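Lmo2125 protein (PDB 5TU0) binds maltose and, as a lipid-anchored solute-binding protein, probably delivers the sugar to a membrane transporter for uptake. Local coordinates at residues Val100-Asp104 against Lys105-Ala109; Asp326-Thr329 against Asn330-Glu334. The protein carries 2 engineered substitutions. All blocks are in the same frame, centred on the assembly; numbering follows the deposited sequence.

Both contacts are local, each made within one unbroken run of chain, and they hold different elements. Contact 1 closes the hairpin of strands 101-102 and 105-121 at a type I' turn; contact 2 is the first turns of helix 327-336. Their centres lie about 27 Å apart, with about 15 Å between nearest atoms. Each runs from a buried side to a more open one, but contact 1 reaches solvent at Asp103, Asp104 and Lys105, whereas no touching residue of contact 2 is fully exposed. The chemistry also differs: three cross-strand backbone bonds and an aliphatic-aromatic contact in the first, and four i to i+4 bonds plus an aspartate cap in the second.

Contact 1: Val100-Asp104 against Lys105-Ala109; sequences VTIDD and KIYGA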
loop_
_atom_site.group_PDB
_atom_site.type_symbol
_atom_site.label_atom_id
_atom_site.label_comp_id
_atom_site.label_asym_id
_atom_site.label_seq_id
_atom_site.Cartn_x
_atom_site.Cartn_y
_atom_site.Cartn_z
ATOM N N VAL A 100 12.166 -4.767 -0.488
ATOM C CA VAL A 100 12.609 -5.797 0.442
ATOM C C VAL A 100 14.053 -5.574 0.894
ATOM O O VAL A 100 14.669 -6.479 1.462
ATOM C CB VAL A 100 12.482 -7.198 -0.219
ATOM C CG1 VAL A 100 11.027 -7.543 -0.469
ATOM C CG2 VAL A 100 13.273 -7.275 -1.523
ATOM N N THR A 101 14.568 -4.363 0.684
ATOM C CA THR A 101 15.953 -4.054 0.985
ATOM C C THR A 101 16.099 -2.924 2.018
ATOM O O THR A 101 15.383 -1.918 1.965
ATOM C CB THR A 101 16.701 -3.650 -0.328
ATOM O OG1 THR A 101 16.598 -4.705 -1.305
ATOM C CG2 THR A 101 18.162 -3.344 -0.072
ATOM N N ILE A 102 17.024 -3.105 2.960
ATOM C CA ILE A 102 17.367 -2.061 3.935
ATOM C C ILE A 102 18.861 -2.198 4.216
ATOM O O ILE A 102 19.356 -3.320 4.313
ATOM C CB ILE A 102 16.523 -2.121 5.233
ATOM C CG1 ILE A 102 16.689 -0.818 6.034
ATOM C CG2 ILE A 102 16.881 -3.332 6.081
ATOM C CD1 ILE A 102 15.733 -0.662 7.189
ATOM N N ASP A 103 19.582 -1.073 4.295
ATOM C CA ASP A 103 21.052 -1.098 4.534
ATOM C C ASP A 103 21.764 -2.011 3.508
ATOM O O ASP A 103 22.701 -2.725 3.867
ATOM C CB ASP A 103 21.385 -1.627 5.949
ATOM C CG ASP A 103 20.689 -0.865 7.073
ATOM O OD1 ASP A 103 20.827 0.378 7.129
ATOM O OD2 ASP A 103 20.040 -1.533 7.928
ATOM N N ASP A 104 21.327 -1.987 2.253
ATOM C CA ASP A 104 21.927 -2.835 1.212
ATOM C C ASP A 104 21.875 -4.336 1.541
ATOM O O ASP A 104 22.765 -5.090 1.135
ATOM C CB ASP A 104 23.375 -2.409 0.922
ATOM C CG ASP A 104 23.485 -0.942 0.538
ATOM O OD1 ASP A 104 22.503 -0.395 0.002
ATOM O OD2 ASP A 104 24.546 -0.331 0.769
ATOM N N LYS A 105 20.858 -4.757 2.302
ATOM C CA LYS A 105 20.634 -6.188 2.608
ATOM C C LYS A 105 19.200 -6.570 2.228
ATOM O O LYS A 105 18.276 -5.801 2.473
ATOM C CB LYS A 105 20.896 -6.471 4.087
ATOM C CG LYS A 105 22.338 -6.247 4.513
ATOM C CD LYS A 105 22.551 -6.645 5.959
ATOM C CE LYS A 105 23.964 -6.351 6.438
ATOM N NZ LYS A 105 24.228 -4.878 6.517
ATOM N N ILE A 106 19.030 -7.752 1.627
ATOM C CA ILE A 106 17.730 -8.211 1.138
ATOM C C ILE A 106 17.093 -9.151 2.156
ATOM O O ILE A 106 17.701 -10.169 2.531
ATOM C CB ILE A 106 17.908 -8.919 -0.215
ATOM C CG1 ILE A 106 18.426 -7.917 -1.266
ATOM C CG2 ILE A 106 16.597 -9.559 -0.683
ATOM C CD1 ILE A 106 18.998 -8.572 -2.514
ATOM N N TYR A 107 15.885 -8.807 2.604
ATOM C CA TYR A 107 15.163 -9.600 3.616
ATOM C C TYR A 107 13.826 -10.253 3.185
ATOM O O TYR A 107 13.071 -10.756 4.020
ATOM C CB TYR A 107 14.969 -8.771 4.875
ATOM C CG TYR A 107 16.248 -8.427 5.586
ATOM C CD1 TYR A 107 16.976 -9.411 6.264
ATOM C CD2 TYR A 107 16.719 -7.109 5.642
ATOM C CE1 TYR A 107 18.144 -9.105 6.942
ATOM C CE2 TYR A 107 17.885 -6.804 6.314
ATOM C CZ TYR A 107 18.589 -7.802 6.969
ATOM O OH TYR A 107 19.744 -7.517 7.643
ATOM N N GLY A 108 13.564 -10.285 1.890
ATOM C CA GLY A 108 12.381 -10.927 1.376
ATOM C C GLY A 108 12.365 -10.966 -0.116
ATOM O O GLY A 108 13.227 -10.369 -0.767
ATOM N N ALA A 109 11.379 -11.679 -0.656
ATOM C CA ALA A 109 11.186 -11.807 -2.091
ATOM C C ALA A 109 9.815 -11.226 -2.421
ATOM O O ALA A 109 8.803 -11.734 -1.942
ATOM C CB ALA A 109 11.264 -13.272 -2.497
#
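Val100 and Tyr107 join the open end of a beta hairpin whose strands, 101-102 and 105-121, are linked by a type I' turn from Ile102 to Lys105. Tyr107 N gives a 2.9 Å bond to Val100 O that is nearly straight, with 177° at the hydrogen. Ile102 and Lys105 form the antiparallel hydrogen-bonded pair: Ile102 N reaches Lys105 O at 3.0 Å in the carbonyl plane, while the return bond from Lys105 N, which closes the turn, arrives 51° above the plane of the Ile102 carbonyl. Thr101 and Ile106 are the non-hydrogen-bonded pair between these links, and Thr101 CA lies 3.3 Å from Lys105 O in a CA-H...O contact.

Packing is closest toward the buried end. Val100 leans over the backbone of Gly108: its chi1 of -66° sets CG1 anti to the carbonyl carbon and leaves CG2 between N and C, 3.2 Å from Gly108 O. Helix 69-77 adjoins this side through Ile72, which touches both Val100 and Tyr107.

The turn is the solvent side. Asp103, Asp104 and Lys105 are exposed; Asp103 OD2 is hydrogen-bonded to Gln77 and lies 5.5 Å from Lys105 NZ, too far for contact. On the face of Ile102 and Lys105, the branch methyl Ile102 CG2 meets the edge of the Tyr107 ring near its plane, 3.6 Å from Tyr107 CE2.

Contact 2: Asp326-Thr329 against Asn330-Glu334; sequences DELT and NAVIE
Asn330 N donates to Asp326 O at 2.9 Å in the first of four consecutive i to i+4 bonds at the start of helix 327-336. The next three run from Ala331 N to Glu327 O, from Val332 N to Leu328 O and from Ile333 N to Thr329 O, and each of the four carbonyls from Asp326 to Thr329 thus receives one N-H from the residue four places on.

Asp326 is the N-cap. A chi1 of 173° swings its carboxylate back over the first turn, where OD2 accepts a weak 3.3 Å bond from Thr329 N, and Thr329 OG1 also lies 2.9 Å from Asp326 OD2. The same hydroxyl is hydrogen-bonded to Tyr305. A water accepts from Asp326 N at 2.7 Å and lies 2.9 Å from Asn330 OD1, joining the two residues; Asn330 ND2 is bonded to Asn325. The carboxylate of Glu327 forms a salt bridge with Lys122 and accepts from Val255 N.

The side chains of Thr329 and Ile333 lie side by side, Thr329 CG2 to Ile333 CD1 3.7 Å, whereas those of Leu328 and Val332 cross, Leu328 CD1 to Val332 CG2 4.1 Å. Leu328, Ala331 and Val332 touch Val117 of strand 105-121, and the first two also meet Val255 of strand 253-256. Thr329, Val332 and Ile333 pack on strand 311-312, while Thr329, Asn330 and Ile333 touch helix 315-323.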
loop_
_atom_site.group_PDB
_atom_site.type_symbol
_atom_site.label_atom_id
_atom_site.label_comp_id
_atom_site.label_asym_id
_atom_site.label_seq_id
_atom_site.Cartn_x
_atom_site.Cartn_y
_atom_site.Cartn_z
ATOM N N ASP A 326 -8.907 -7.132 -16.360
ATOM C CA ASP A 326 -9.735 -6.873 -15.183
ATOM C C ASP A 326 -9.443 -5.425 -14.775
ATOM O O ASP A 326 -8.273 -5.034 -14.654
ATOM C CB ASP A 326 -9.367 -7.799 -14.029
ATOM C CG ASP A 326 -10.098 -7.445 -12.754
ATOM O OD1 ASP A 326 -11.339 -7.337 -12.795
ATOM O OD2 ASP A 326 -9.439 -7.246 -11.713
ATOM N N GLU A 327 -10.486 -4.644 -14.528
ATOM C CA GLU A 327 -10.270 -3.231 -14.242
ATOM C C GLU A 327 -9.421 -2.933 -13.013
ATOM O O GLU A 327 -8.554 -2.077 -13.080
ATOM C CB GLU A 327 -11.587 -2.473 -14.184
ATOM C CG GLU A 327 -12.330 -2.558 -15.504
ATOM C CD GLU A 327 -13.492 -1.606 -15.599
ATOM O OE1 GLU A 327 -13.683 -0.800 -14.673
ATOM O OE2 GLU A 327 -14.204 -1.661 -16.619
ATOM N N LEU A 328 -9.661 -3.627 -11.903
ATOM C CA LEU A 328 -8.892 -3.365 -10.680
ATOM C C LEU A 328 -7.416 -3.671 -10.911
ATOM O O LEU A 328 -6.535 -2.884 -10.547
ATOM C CB LEU A 328 -9.428 -4.165 -9.490
ATOM C CG LEU A 328 -8.639 -3.982 -8.180
ATOM C CD1 LEU A 328 -8.619 -2.513 -7.748
ATOM C CD2 LEU A 328 -9.197 -4.886 -7.086
ATOM N N THR A 329 -7.164 -4.809 -11.541
ATOM C CA THR A 329 -5.813 -5.235 -11.863
ATOM C C THR A 329 -5.111 -4.232 -12.770
ATOM O O THR A 329 -3.966 -3.870 -12.503
ATOM C CB THR A 329 -5.816 -6.603 -12.549
ATOM O OG1 THR A 329 -6.524 -7.538 -11.722
ATOM C CG2 THR A 329 -4.385 -7.086 -12.784
ATOM N N ASN A 330 -5.804 -3.769 -13.817
ATOM C CA ASN A 330 -5.238 -2.789 -14.752
ATOM C C ASN A 330 -4.913 -1.464 -14.048
ATOM O O ASN A 330 -3.842 -0.896 -14.262
ATOM C CB ASN A 330 -6.197 -2.494 -15.925
ATOM C CG ASN A 330 -6.332 -3.653 -16.903
ATOM O OD1 ASN A 330 -5.554 -4.608 -16.893
ATOM N ND2 ASN A 330 -7.325 -3.564 -17.761
ATOM N N ALA A 331 -5.850 -0.984 -13.230
ATOM C CA ALA A 331 -5.656 0.265 -12.468
ATOM C C ALA A 331 -4.462 0.177 -11.525
ATOM O O ALA A 331 -3.644 1.086 -11.470
ATOM C CB ALA A 331 -6.904 0.614 -11.686
ATOM N N VAL A 332 -4.373 -0.915 -10.776
ATOM C CA VAL A 332 -3.244 -1.135 -9.869
ATOM C C VAL A 332 -1.925 -1.179 -10.621
ATOM O O VAL A 332 -0.974 -0.520 -10.226
ATOM C CB VAL A 332 -3.404 -2.437 -9.045
ATOM C CG1 VAL A 332 -2.098 -2.804 -8.312
ATOM C CG2 VAL A 332 -4.543 -2.277 -8.062
ATOM N N ILE A 333 -1.867 -1.930 -11.716
ATOM C CA ILE A 333 -0.626 -2.028 -12.500
ATOM C C ILE A 333 -0.186 -0.661 -13.043
ATOM O O ILE A 333 1.001 -0.301 -12.975
ATOM C CB ILE A 333 -0.779 -3.047 -13.655
ATOM C CG1 ILE A 333 -0.908 -4.470 -13.079
ATOM C CG2 ILE A 333 0.406 -2.964 -14.606
ATOM C CD1 ILE A 333 -1.297 -5.531 -14.098
ATOM N N GLU A 334 -1.155 0.084 -13.580
ATOM C CA GLU A 334 -0.888 1.392 -14.163
ATOM C C GLU A 334 -0.479 2.394 -13.104
ATOM O O GLU A 334 0.512 3.099 -13.269
ATOM C CB GLU A 334 -2.131 1.904 -14.907
ATOM C CG GLU A 334 -1.952 3.218 -15.649
ATOM C CD GLU A 334 -0.889 3.156 -16.735
ATOM O OE1 GLU A 334 -0.718 2.085 -17.367
ATOM O OE2 GLU A 334 -0.236 4.201 -16.963
HETATM O O HOH W 1 -6.214 -7.236 -15.954
#